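PDB 4M0X: chloromuconate cycloisomerase from Rhodococcus opacus, which belongs to the enolase superfamily, pairing an N-terminal capping domain with a modified TIM barrel that holds a manganese ion. Local coordinates for residues 304-312 with 348-358. Residues are numbered along the deposited sequence; the frame is centred on the assembly and turned at random.
Sequences SVMGAISAQ and LLIPTGPGSGV
Q312 reaches from its helix into the curl of 348-358, a worked example of how one long polar side chain can meet several loop carbonyls. Its CG lies beside the backbone N (chi1 -85°) and the chain then runs extended, which carries the amide to a cluster of loop carbonyls. NE2 gives a weak hydrogen bond to G355 O (3.4 Å, 144°) and also lies 3.1 Å from P351 O; S356 O is as near, but poorly angled for bonding. On the other side of the amide, OE1 accepts from the backbone N of S124, so OE1 is held by S124 while NE2 is held weakly by this loop. Lower on the same side chain, Q312 CG meets I350 CG2 at 3.7 Å, the two side chains crossing at a slant.

Small residues let the loop come close elsewhere. A311 CB touches L348 CD2 (3.6 Å) and P351 CD, while A308 CB touches P351 CG and both methyls of V358, with A308 CB to V358 CG2 at 3.8 Å. The proline ring thus rests on two successive turns of the helix. The type II' turn P354-G357, with G355 at positive phi, brings S356 beside I309, CB to CB 4.2 Å; its hydroxyl turns to D113.

Both segments belong to the barrel domain: helix 304-316 follows strand 294-297, and 347-349 runs antiparallel to strand 134-141, where L348 also touches I137 and I350 touches I135. Helix 272-275 meets M306, I309 and S310, and helix 101-118 touches M306, I309 and S356.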
ATOM      1  N   SER A 304      -1.045  35.130  30.907  1.00 27.42           N
ATOM      2  CA  SER A 304      -2.444  35.409  30.610  1.00 25.89           C
ATOM      3  C   SER A 304      -2.686  36.094  29.272  1.00 25.17           C
ATOM      4  O   SER A 304      -3.797  36.007  28.746  1.00 23.60           O
ATOM      5  CB  SER A 304      -3.098  36.173  31.737  1.00 26.05           C
ATOM      6  OG  SER A 304      -3.313  35.276  32.814  1.00 27.44           O
ATOM      7  N   VAL A 305      -1.661  36.744  28.713  1.00 24.88           N
ATOM      8  CA  VAL A 305      -1.812  37.380  27.400  1.00 26.93           C
ATOM      9  C   VAL A 305      -2.167  36.379  26.273  1.00 28.65           C
ATOM     10  O   VAL A 305      -3.223  36.523  25.634  1.00 32.21           O
ATOM     11  CB  VAL A 305      -0.581  38.223  27.010  1.00 28.54           C
ATOM     12  CG1 VAL A 305      -0.781  38.900  25.644  1.00 29.39           C
ATOM     13  CG2 VAL A 305      -0.265  39.242  28.094  1.00 28.34           C
ATOM     14  N   MET A 306      -1.304  35.383  26.035  1.00 27.90           N
ATOM     15  CA  MET A 306      -1.555  34.310  25.058  1.00 29.02           C
ATOM     16  C   MET A 306      -2.623  33.317  25.569  1.00 29.54           C
ATOM     17  O   MET A 306      -3.459  32.825  24.793  1.00 27.54           O
ATOM     18  CB  MET A 306      -0.231  33.590  24.699  1.00 30.57           C
ATOM     19  CG  MET A 306      -0.326  32.317  23.834  1.00 29.79           C
ATOM     20  SD  MET A 306      -0.920  32.538  22.139  1.00 31.95           S
ATOM     21  CE  MET A 306       0.286  33.666  21.423  1.00 30.69           C
ATOM     22  N   GLY A 307      -2.595  33.056  26.880  1.00 28.04           N
ATOM     23  CA  GLY A 307      -3.577  32.197  27.529  1.00 28.24           C
ATOM     24  C   GLY A 307      -5.007  32.634  27.281  1.00 28.55           C
ATOM     25  O   GLY A 307      -5.862  31.804  26.936  1.00 30.28           O
ATOM     26  N   ALA A 308      -5.269  33.930  27.451  1.00 27.40           N
ATOM     27  CA  ALA A 308      -6.569  34.521  27.080  1.00 27.10           C
ATOM     28  C   ALA A 308      -7.008  34.288  25.606  1.00 26.27           C
ATOM     29  O   ALA A 308      -8.134  33.876  25.384  1.00 28.24           O
ATOM     30  CB  ALA A 308      -6.621  36.001  27.439  1.00 24.23           C
ATOM     31  N   ILE A 309      -6.152  34.534  24.614  1.00 24.83           N
ATOM     32  CA  ILE A 309      -6.592  34.359  23.220  1.00 24.78           C
ATOM     33  C   ILE A 309      -6.793  32.869  22.964  1.00 25.39           C
ATOM     34  O   ILE A 309      -7.809  32.469  22.405  1.00 26.68           O
ATOM     35  CB  ILE A 309      -5.709  35.106  22.151  1.00 25.21           C
ATOM     36  CG1 ILE A 309      -6.262  34.958  20.749  1.00 25.42           C
ATOM     37  CG2 ILE A 309      -4.261  34.620  22.097  1.00 24.79           C
ATOM     38  CD1 ILE A 309      -7.741  35.243  20.628  1.00 28.03           C
ATOM     39  N   SER A 310      -5.852  32.055  23.434  1.00 25.59           N
ATOM     40  CA  SER A 310      -6.009  30.603  23.439  1.00 26.54           C
ATOM     41  C   SER A 310      -7.318  30.137  24.046  1.00 26.04           C
ATOM     42  O   SER A 310      -7.999  29.323  23.448  1.00 26.56           O
ATOM     43  CB  SER A 310      -4.875  29.933  24.200  1.00 27.29           C
ATOM     44  OG  SER A 310      -3.667  30.157  23.520  1.00 29.43           O
ATOM     45  N   ALA A 311      -7.654  30.626  25.237  1.00 26.14           N
ATOM     46  CA  ALA A 311      -8.890  30.217  25.903  1.00 27.19           C
ATOM     47  C   ALA A 311     -10.097  30.471  24.997  1.00 27.34           C
ATOM     48  O   ALA A 311     -11.012  29.642  24.895  1.00 27.99           O
ATOM     49  CB  ALA A 311      -9.049  30.926  27.241  1.00 25.81           C
ATOM     50  N   GLN A 312     -10.083  31.607  24.314  1.00 27.17           N
ATOM     51  CA  GLN A 312     -11.158  31.920  23.388  1.00 27.72           C
ATOM     52  C   GLN A 312     -11.165  30.934  22.214  1.00 26.64           C
ATOM     53  O   GLN A 312     -12.205  30.358  21.892  1.00 25.59           O
ATOM     54  CB  GLN A 312     -11.090  33.375  22.931  1.00 27.14           C
ATOM     55  CG  GLN A 312     -11.772  34.318  23.900  1.00 28.50           C
ATOM     56  CD  GLN A 312     -11.676  35.768  23.489  1.00 29.50           C
ATOM     57  OE1 GLN A 312     -11.784  36.106  22.304  1.00 31.91           O
ATOM     58  NE2 GLN A 312     -11.474  36.641  24.464  1.00 28.96           N
ATOM     59  N   LEU A 348     -11.157  26.918  33.974  1.00 34.44           N
ATOM     60  CA  LEU A 348     -10.894  28.235  33.419  1.00 33.45           C
ATOM     61  C   LEU A 348     -12.211  28.847  32.968  1.00 32.56           C
ATOM     62  O   LEU A 348     -13.028  28.151  32.355  1.00 34.08           O
ATOM     63  CB  LEU A 348      -9.920  28.131  32.249  1.00 32.66           C
ATOM     64  CG  LEU A 348      -9.642  29.399  31.440  1.00 33.26           C
ATOM     65  CD1 LEU A 348      -9.001  30.493  32.283  1.00 30.45           C
ATOM     66  CD2 LEU A 348      -8.768  29.031  30.248  1.00 33.04           C
ATOM     67  N   LEU A 349     -12.436  30.122  33.306  1.00 29.67           N
ATOM     68  CA  LEU A 349     -13.547  30.870  32.746  1.00 29.28           C
ATOM     69  C   LEU A 349     -13.028  31.607  31.506  1.00 27.85           C
ATOM     70  O   LEU A 349     -12.008  32.275  31.579  1.00 28.63           O
ATOM     71  CB  LEU A 349     -14.061  31.885  33.743  1.00 30.54           C
ATOM     72  CG  LEU A 349     -14.417  31.652  35.204  1.00 33.24           C
ATOM     73  CD1 LEU A 349     -14.870  33.009  35.717  1.00 34.43           C
ATOM     74  CD2 LEU A 349     -15.520  30.618  35.429  1.00 35.41           C
ATOM     75  N   ILE A 350     -13.706  31.504  30.375  1.00 25.63           N
ATOM     76  CA  ILE A 350     -13.160  32.124  29.151  1.00 27.84           C
ATOM     77  C   ILE A 350     -13.321  33.660  29.093  1.00 28.35           C
ATOM     78  O   ILE A 350     -14.442  34.200  29.220  1.00 28.49           O
ATOM     79  CB  ILE A 350     -13.725  31.465  27.865  1.00 29.18           C
ATOM     80  CG1 ILE A 350     -13.312  29.979  27.796  1.00 28.93           C
ATOM     81  CG2 ILE A 350     -13.267  32.226  26.622  1.00 29.40           C
ATOM     82  CD1 ILE A 350     -14.242  29.098  26.999  1.00 29.58           C
ATOM     83  N   PRO A 351     -12.211  34.382  28.893  1.00 26.67           N
ATOM     84  CA  PRO A 351     -12.386  35.829  28.785  1.00 27.12           C
ATOM     85  C   PRO A 351     -13.403  36.211  27.698  1.00 28.26           C
ATOM     86  O   PRO A 351     -13.466  35.570  26.629  1.00 28.97           O
ATOM     87  CB  PRO A 351     -10.970  36.330  28.444  1.00 25.57           C
ATOM     88  CG  PRO A 351     -10.091  35.315  29.097  1.00 25.83           C
ATOM     89  CD  PRO A 351     -10.795  34.001  28.813  1.00 26.16           C
ATOM     90  N   THR A 352     -14.192  37.242  27.995  1.00 28.05           N
ATOM     91  CA  THR A 352     -15.309  37.676  27.171  1.00 28.13           C
ATOM     92  C   THR A 352     -15.137  39.136  26.742  1.00 29.36           C
ATOM     93  O   THR A 352     -15.835  39.608  25.832  1.00 31.87           O
ATOM     94  CB  THR A 352     -16.673  37.504  27.909  1.00 28.46           C
ATOM     95  OG1 THR A 352     -16.630  38.140  29.200  1.00 30.77           O
ATOM     96  CG2 THR A 352     -17.020  36.029  28.104  1.00 27.86           C
ATOM     97  N   GLY A 353     -14.216  39.853  27.393  1.00 28.89           N
ATOM     98  CA  GLY A 353     -13.987  41.273  27.107  1.00 26.98           C
ATOM     99  C   GLY A 353     -13.586  41.453  25.657  1.00 27.14           C
ATOM    100  O   GLY A 353     -13.371  40.466  24.959  1.00 27.88           O
ATOM    101  N   PRO A 354     -13.476  42.704  25.177  1.00 28.03           N
ATOM    102  CA  PRO A 354     -13.161  42.802  23.737  1.00 27.72           C
ATOM    103  C   PRO A 354     -11.741  42.363  23.469  1.00 28.54           C
ATOM    104  O   PRO A 354     -10.934  42.285  24.417  1.00 28.02           O
ATOM    105  CB  PRO A 354     -13.338  44.299  23.413  1.00 27.17           C
ATOM    106  CG  PRO A 354     -13.900  44.922  24.645  1.00 26.09           C
ATOM    107  CD  PRO A 354     -13.598  44.029  25.813  1.00 26.15           C
ATOM    108  N   GLY A 355     -11.452  42.084  22.191  1.00 29.28           N
ATOM    109  CA  GLY A 355     -10.160  41.562  21.746  1.00 27.26           C
ATOM    110  C   GLY A 355      -9.865  40.188  22.323  1.00 29.71           C
ATOM    111  O   GLY A 355     -10.753  39.322  22.428  1.00 29.17           O
ATOM    112  N   SER A 356      -8.609  39.987  22.713  1.00 30.05           N
ATOM    113  CA  SER A 356      -8.202  38.800  23.436  1.00 28.55           C
ATOM    114  C   SER A 356      -8.890  38.725  24.786  1.00 28.51           C
ATOM    115  O   SER A 356      -8.866  37.689  25.420  1.00 28.51           O
ATOM    116  CB  SER A 356      -6.719  38.852  23.683  1.00 28.56           C
ATOM    117  OG  SER A 356      -6.456  39.817  24.693  1.00 30.76           O
ATOM    118  N   GLY A 357      -9.467  39.836  25.244  1.00 29.55           N
ATOM    119  CA  GLY A 357     -10.158  39.877  26.540  1.00 28.87           C
ATOM    120  C   GLY A 357      -9.373  40.283  27.773  1.00 28.57           C
ATOM    121  O   GLY A 357      -9.920  40.293  28.851  1.00 30.58           O
ATOM    122  N   VAL A 358      -8.093  40.601  27.616  1.00 30.74           N
ATOM    123  CA  VAL A 358      -7.225  41.078  28.709  1.00 31.96           C
ATOM    124  C   VAL A 358      -6.529  42.323  28.225  1.00 31.97           C
ATOM    125  O   VAL A 358      -6.323  42.461  27.025  1.00 33.29           O
ATOM    126  CB  VAL A 358      -6.128  40.065  29.115  1.00 31.01           C
ATOM    127  CG1 VAL A 358      -6.719  38.931  29.944  1.00 30.26           C
ATOM    128  CG2 VAL A 358      -5.406  39.545  27.883  1.00 31.51           C
TER